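Local structure of putative phophotriesterase (3RHG) at residues Y4-V8 against T9-K13; D331-C334 against I335-A339. The protein is probably a zinc-dependent hydrolase acting on ester bonds, a member of the phosphotriesterase family that carries two divalent metal ions per subunit. All coordinates share one frame; numbering follows the deposited sequence.

Contact 1. Residues Y4-V8 against T9-K13; sequences YIQTV and TGPVK
Strands 4-7 and 10-13 form a beta hairpin with a two-residue loop, Val-8 and Thr-9, at the corners of a type I turn from Thr-7 to Gly-10. Ile-5 and Val-12 form a hydrogen-bonded antiparallel pair in mid-hairpin; Thr-7 and Gly-10 are the other, next to the turn. Each N-H of Ile-5 and Val-12 meets the other's carbonyl O in the carbonyl plane, and Ile-5 N to Val-12 O measures 2.9 Å. In the conformer described, their side chains lie alongside on one face, Ile-5 CG1 being 3.8 Å from Val-12 CB. Thr-7 shares that face, and its CG2 reaches Val-12 CG2 at 3.6 Å.

Thr-7 also ties up the turn. Its chi1 of 82° sets OG1 between its own N and carbonyl carbon, where it can face the second strand. Thr-7 OG1 donates to Gly-10 O at 2.7 Å, in plane and on a lone pair. Thr-7 N reaches the same oxygen from above the carbonyl plane. Thr-7 OG1 accepts in turn from Thr-9 N at 3.1 Å, and a water links it to Thr-9 OG1. Gly-10 has phi 127°, psi 175°, backbone angles that call for glycine.

On the other face, Gln-6, bent at chi2, lays its amide alongside Pro-11, with Gln-6 OE1 3.8 Å from Pro-11 CD. The Tyr-4 ring meets the same proline obliquely, Tyr-4 CD1 to Pro-11 CB 3.7 Å.

The Ile-5 side chain touches Val-120 of strand 118-123 and Leu-342 of helix 336-343. Val-8 is hydrogen-bonded through its backbone to Val-119, and its side chain packs on helix 105-115.

Contact 2. Residues D331-C334 against I335-A339; sequences DKLC and IDNPA
Lys-332 O receives two backbone N-H groups from the following segment. Asn-337 N approaches Lys-332 O at 2.9 Å, tilted 17° from the carbonyl plane, in a nearly straight bond with 168° at the hydrogen. Ile-335 N lies 3.2 Å from Lys-332 O, well above that plane. The two bonds span the break between helix 327-333 and helix 336-343.

The Asp-336 carboxylate lies against the aliphatic start of Lys-332, CG to CG 3.7 Å. Asn-337 lies alongside Leu-333, pointing the same way, with Asn-337 ND2 3.7 Å from Leu-333 CD2. Pro-338 puts its ring against the two peptides that flank Cys-334: Pro-338 CD is 3.2 Å from Leu-333 O, and Pro-338 CG is 3.5 Å from Cys-334 C.

This break sits by strands 19-24 and 289-291 of the (beta/alpha)8 (TIM) barrel. Ile-335 is the N-cap residue of the second helix. The Ile-335 chi1 of -57° turns CG1 beside the backbone N, and Ile-335 CD1 ends 3.5 Å from Asp-331 O. A water donates to Asp-336 OD2 at 2.7 Å and, more weakly, to Asp-331 O.

Further out, Asn-337 ND2 is held by Gly-286 O and Ile-289 O, which fix its amide beside strand 289-291. Asp-331 OD1 forms a salt bridge with Lys-327. Cys-334 is hydrogen-bonded through its backbone to Thr-20, and its side chain meets Leu-291 and helix 311-322.

Both contacts are local and partly buried, with centres about 17 Å apart. In contact 1 Ile-5, Thr-7 and Val-8 are buried, while Thr-9, Pro-11 and Lys-13 are exposed. In contact 2 Leu-333, Cys-334, Asn-337 and Pro-338 are buried, while Lys-332 and Ile-335 are exposed. Contact 1 pairs two strands by backbone bonds, reinforced by a threonine hydroxyl. Contact 2 relies on one shared carbonyl at a break between helices. Contact 1 lies away from the annotated sites. Contact 2 sits where the barrel closes, and Pro-338 is about 9 Å from metal-binding His-23, side chain to side chain. Helix 336-343 connects them: it starts in contact 2, and its later residues meet Ile-5.

Contact 1. Residues Y4-V8 against T9-K13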
ATOM      1  N   TYR A   4       7.763 -29.582  20.996  1.00 19.64           N
ATOM      2  CA  TYR A   4       6.350 -29.283  21.081  1.00 18.31           C
ATOM      3  C   TYR A   4       6.191 -27.836  21.440  1.00 19.29           C
ATOM      4  O   TYR A   4       7.172 -27.173  21.830  1.00 21.72           O
ATOM      5  CB  TYR A   4       5.662 -30.161  22.152  1.00 19.93           C
ATOM      6  CG  TYR A   4       6.049 -29.769  23.542  1.00 21.54           C
ATOM      7  CD1 TYR A   4       5.242 -28.905  24.292  1.00 23.96           C
ATOM      8  CD2 TYR A   4       7.234 -30.218  24.105  1.00 24.04           C
ATOM      9  CE1 TYR A   4       5.607 -28.527  25.572  1.00 30.87           C
ATOM     10  CE2 TYR A   4       7.606 -29.842  25.387  1.00 28.21           C
ATOM     11  CZ  TYR A   4       6.791 -29.004  26.114  1.00 32.54           C
ATOM     12  OH  TYR A   4       7.163 -28.624  27.387  1.00 32.19           O
ATOM     13  N   ILE A   5       4.969 -27.337  21.288  1.00 20.79           N
ATOM     14  CA  ILE A   5       4.614 -25.988  21.722  0.50 21.29           C
ATOM     15  C   ILE A   5       3.530 -26.089  22.796  1.00 21.74           C
ATOM     16  O   ILE A   5       2.596 -26.876  22.650  1.00 20.84           O
ATOM     17  CB  ILE A   5       4.024 -25.135  20.551  0.50 19.72           C
ATOM     18  CG1 ILE A   5       3.013 -25.946  19.728  0.50 20.87           C
ATOM     19  CG2 ILE A   5       5.124 -24.570  19.664  0.50 19.98           C
ATOM     20  CD1 ILE A   5       2.095 -25.075  18.855  0.50 18.91           C
ATOM     21  N   GLN A   6       3.618 -25.266  23.836  1.00 21.43           N
ATOM     22  CA  GLN A   6       2.563 -25.208  24.824  1.00 19.32           C
ATOM     23  C   GLN A   6       1.546 -24.178  24.333  1.00 19.80           C
ATOM     24  O   GLN A   6       1.861 -22.984  24.236  1.00 20.01           O
ATOM     25  CB  GLN A   6       3.126 -24.784  26.182  1.00 21.69           C
ATOM     26  CG  GLN A   6       2.062 -24.724  27.262  1.00 23.37           C
ATOM     27  CD  GLN A   6       1.488 -26.101  27.612  1.00 24.78           C
ATOM     28  OE1 GLN A   6       2.132 -27.125  27.375  1.00 29.52           O
ATOM     29  NE2 GLN A   6       0.287 -26.125  28.208  1.00 25.28           N
ATOM     30  N   THR A   7       0.356 -24.643  23.977  1.00 20.52           N
ATOM     31  CA  THR A   7      -0.721 -23.762  23.549  1.00 18.78           C
ATOM     32  C   THR A   7      -1.629 -23.470  24.737  1.00 19.35           C
ATOM     33  O   THR A   7      -1.469 -24.076  25.811  1.00 19.60           O
ATOM     34  CB  THR A   7      -1.587 -24.381  22.408  1.00 19.54           C
ATOM     35  OG1 THR A   7      -2.563 -25.269  22.965  1.00 20.86           O
ATOM     36  CG2 THR A   7      -0.721 -25.069  21.343  1.00 21.69           C
ATOM     37  N   VAL A   8      -2.603 -22.582  24.534  1.00 19.82           N
ATOM     38  CA  VAL A   8      -3.521 -22.200  25.606  1.00 19.23           C
ATOM     39  C   VAL A   8      -4.487 -23.337  25.991  1.00 22.33           C
ATOM     40  O   VAL A   8      -5.231 -23.232  26.984  1.00 21.91           O
ATOM     41  CB  VAL A   8      -4.315 -20.912  25.251  1.00 19.98           C
ATOM     42  CG1 VAL A   8      -3.374 -19.710  25.103  1.00 21.13           C
ATOM     43  CG2 VAL A   8      -5.150 -21.107  23.971  1.00 20.99           C
ATOM     44  N   THR A   9      -4.462 -24.430  25.226  1.00 23.08           N
ATOM     45  CA  THR A   9      -5.249 -25.608  25.587  1.00 24.87           C
ATOM     46  C   THR A   9      -4.402 -26.873  25.728  1.00 25.79           C
ATOM     47  O   THR A   9      -4.942 -27.981  25.778  1.00 30.08           O
ATOM     48  CB  THR A   9      -6.372 -25.872  24.574  1.00 26.53           C
ATOM     49  OG1 THR A   9      -5.799 -26.128  23.288  1.00 26.84           O
ATOM     50  CG2 THR A   9      -7.319 -24.661  24.501  1.00 31.07           C
ATOM     51  N   GLY A  10      -3.081 -26.723  25.790  1.00 21.90           N
ATOM     52  CA  GLY A  10      -2.220 -27.881  26.019  1.00 22.88           C
ATOM     53  C   GLY A  10      -1.121 -28.004  24.983  1.00 22.47           C
ATOM     54  O   GLY A  10      -1.054 -27.205  24.028  1.00 21.53           O
ATOM     55  N   PRO A  11      -0.231 -28.982  25.184  1.00 22.67           N
ATOM     56  CA  PRO A  11       0.907 -29.173  24.288  1.00 22.83           C
ATOM     57  C   PRO A  11       0.516 -29.756  22.929  1.00 22.22           C
ATOM     58  O   PRO A  11      -0.373 -30.626  22.829  1.00 24.27           O
ATOM     59  CB  PRO A  11       1.805 -30.143  25.064  1.00 21.45           C
ATOM     60  CG  PRO A  11       0.833 -30.955  25.901  1.00 22.23           C
ATOM     61  CD  PRO A  11      -0.189 -29.901  26.345  1.00 23.46           C
ATOM     62  N   VAL A  12       1.168 -29.245  21.892  1.00 21.39           N
ATOM     63  CA  VAL A  12       1.015 -29.757  20.537  1.00 19.73           C
ATOM     64  C   VAL A  12       2.392 -30.137  20.008  1.00 19.82           C
ATOM     65  O   VAL A  12       3.340 -29.369  20.095  1.00 22.99           O
ATOM     66  CB  VAL A  12       0.338 -28.681  19.653  1.00 22.94           C
ATOM     67  CG1 VAL A  12       0.409 -29.017  18.164  1.00 24.93           C
ATOM     68  CG2 VAL A  12      -1.131 -28.476  20.117  1.00 23.48           C
ATOM     69  N   LYS A  13       2.511 -31.330  19.448  1.00 20.53           N
ATOM     70  CA  LYS A  13       3.800 -31.772  18.937  1.00 22.19           C
ATOM     71  C   LYS A  13       4.245 -30.945  17.738  1.00 19.97           C
ATOM     72  O   LYS A  13       3.423 -30.506  16.920  1.00 21.65           O
ATOM     73  CB  LYS A  13       3.710 -33.234  18.499  1.00 22.63           C
ATOM     74  CG  LYS A  13       3.418 -34.216  19.634  1.00 25.45           C
ATOM     75  CD  LYS A  13       3.406 -35.638  19.105  1.00 34.22           C
ATOM     76  CE  LYS A  13       3.048 -36.595  20.210  1.00 39.21           C
ATOM     77  NZ  LYS A  13       4.104 -36.658  21.267  1.00 51.10           N
TER
HETATM   78  O   HOH W   1      -4.682 -24.115  21.301  1.00 23.22           O

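Contact 2. Residues D331-C334 against I335-A339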
ATOM      1  N   ASP A 331       7.596 -24.225   0.654  1.00 26.17           N
ATOM      2  CA  ASP A 331       6.761 -25.095   1.497  1.00 28.91           C
ATOM      3  C   ASP A 331       7.249 -25.140   2.954  1.00 25.73           C
ATOM      4  O   ASP A 331       6.464 -25.362   3.880  1.00 31.47           O
ATOM      5  CB  ASP A 331       6.681 -26.518   0.907  1.00 32.44           C
ATOM      6  CG  ASP A 331       5.871 -26.579  -0.394  1.00 36.25           C
ATOM      7  OD1 ASP A 331       5.912 -27.627  -1.088  1.00 41.52           O
ATOM      8  OD2 ASP A 331       5.192 -25.587  -0.732  1.00 41.65           O
ATOM      9  N   LYS A 332       8.539 -24.910   3.167  1.00 24.47           N
ATOM     10  CA  LYS A 332       9.084 -24.934   4.532  1.00 22.63           C
ATOM     11  C   LYS A 332       8.903 -23.618   5.285  1.00 20.41           C
ATOM     12  O   LYS A 332       8.905 -23.610   6.530  1.00 22.18           O
ATOM     13  CB  LYS A 332      10.571 -25.306   4.518  1.00 26.07           C
ATOM     14  CG  LYS A 332      10.837 -26.743   4.081  1.00 30.71           C
ATOM     15  CD  LYS A 332      12.340 -27.074   4.002  1.00 38.28           C
ATOM     16  CE  LYS A 332      12.570 -28.430   3.335  1.00 44.98           C
ATOM     17  NZ  LYS A 332      14.016 -28.813   3.254  1.00 45.29           N
ATOM     18  N   LEU A 333       8.770 -22.513   4.547  1.00 21.33           N
ATOM     19  CA  LEU A 333       8.860 -21.180   5.175  1.00 19.59           C
ATOM     20  C   LEU A 333       7.797 -20.950   6.234  1.00 20.28           C
ATOM     21  O   LEU A 333       8.070 -20.284   7.228  1.00 21.90           O
ATOM     22  CB  LEU A 333       8.781 -20.062   4.135  1.00 20.56           C
ATOM     23  CG  LEU A 333      10.029 -19.857   3.266  1.00 23.18           C
ATOM     24  CD1 LEU A 333       9.729 -18.853   2.170  1.00 22.35           C
ATOM     25  CD2 LEU A 333      11.219 -19.385   4.108  1.00 31.06           C
ATOM     26  N   CYS A 334       6.595 -21.492   6.010  1.00 20.23           N
ATOM     27  CA  CYS A 334       5.465 -21.269   6.926  1.00 21.76           C
ATOM     28  C   CYS A 334       5.067 -22.524   7.687  1.00 19.56           C
ATOM     29  O   CYS A 334       4.032 -22.531   8.364  1.00 20.82           O
ATOM     30  CB  CYS A 334       4.248 -20.731   6.175  1.00 21.38           C
ATOM     31  SG  CYS A 334       4.527 -19.111   5.438  1.00 23.47           S
ATOM     32  N   ILE A 335       5.844 -23.601   7.518  1.00 19.08           N
ATOM     33  CA  ILE A 335       5.565 -24.867   8.193  1.00 18.73           C
ATOM     34  C   ILE A 335       6.774 -25.348   8.994  1.00 19.12           C
ATOM     35  O   ILE A 335       6.846 -25.112  10.213  1.00 21.33           O
ATOM     36  CB  ILE A 335       5.116 -25.943   7.174  1.00 20.86           C
ATOM     37  CG1 ILE A 335       3.881 -25.433   6.418  1.00 26.15           C
ATOM     38  CG2 ILE A 335       4.786 -27.261   7.893  1.00 23.17           C
ATOM     39  CD1 ILE A 335       3.428 -26.295   5.270  1.00 25.67           C
ATOM     40  N   ASP A 336       7.751 -25.957   8.313  1.00 19.40           N
ATOM     41  CA  ASP A 336       8.949 -26.443   8.999  1.00 21.56           C
ATOM     42  C   ASP A 336       9.668 -25.350   9.798  1.00 20.02           C
ATOM     43  O   ASP A 336      10.114 -25.590  10.924  1.00 20.64           O
ATOM     44  CB  ASP A 336       9.954 -27.041   8.021  1.00 22.30           C
ATOM     45  CG  ASP A 336       9.347 -28.113   7.141  1.00 23.60           C
ATOM     46  OD1 ASP A 336      10.008 -29.166   6.950  1.00 31.46           O
ATOM     47  OD2 ASP A 336       8.233 -27.886   6.615  1.00 25.71           O
ATOM     48  N   ASN A 337       9.823 -24.173   9.199  1.00 19.09           N
ATOM     49  CA  ASN A 337      10.639 -23.128   9.824  1.00 18.37           C
ATOM     50  C   ASN A 337      10.043 -22.643  11.163  1.00 17.63           C
ATOM     51  O   ASN A 337      10.723 -22.699  12.194  1.00 18.34           O
ATOM     52  CB  ASN A 337      10.865 -21.969   8.856  1.00 18.32           C
ATOM     53  CG  ASN A 337      11.928 -22.278   7.808  1.00 19.25           C
ATOM     54  OD1 ASN A 337      12.282 -23.454   7.575  1.00 23.39           O
ATOM     55  ND2 ASN A 337      12.415 -21.235   7.131  1.00 18.54           N
ATOM     56  N   PRO A 338       8.769 -22.191  11.164  1.00 18.42           N
ATOM     57  CA  PRO A 338       8.243 -21.733  12.456  1.00 19.62           C
ATOM     58  C   PRO A 338       8.109 -22.876  13.452  1.00 18.51           C
ATOM     59  O   PRO A 338       8.245 -22.665  14.636  1.00 18.76           O
ATOM     60  CB  PRO A 338       6.874 -21.111  12.099  1.00 19.67           C
ATOM     61  CG  PRO A 338       6.506 -21.739  10.760  1.00 18.33           C
ATOM     62  CD  PRO A 338       7.856 -21.857  10.056  1.00 18.33           C
ATOM     63  N   ALA A 339       7.876 -24.101  12.986  1.00 19.19           N
ATOM     64  CA  ALA A 339       7.836 -25.216  13.920  1.00 19.09           C
ATOM     65  C   ALA A 339       9.197 -25.410  14.586  1.00 17.94           C
ATOM     66  O   ALA A 339       9.274 -25.708  15.782  1.00 19.64           O
ATOM     67  CB  ALA A 339       7.405 -26.501  13.226  1.00 19.83           C
TER
HETATM   68  O   HOH W   2       7.100 -28.313   4.221  1.00 41.53           O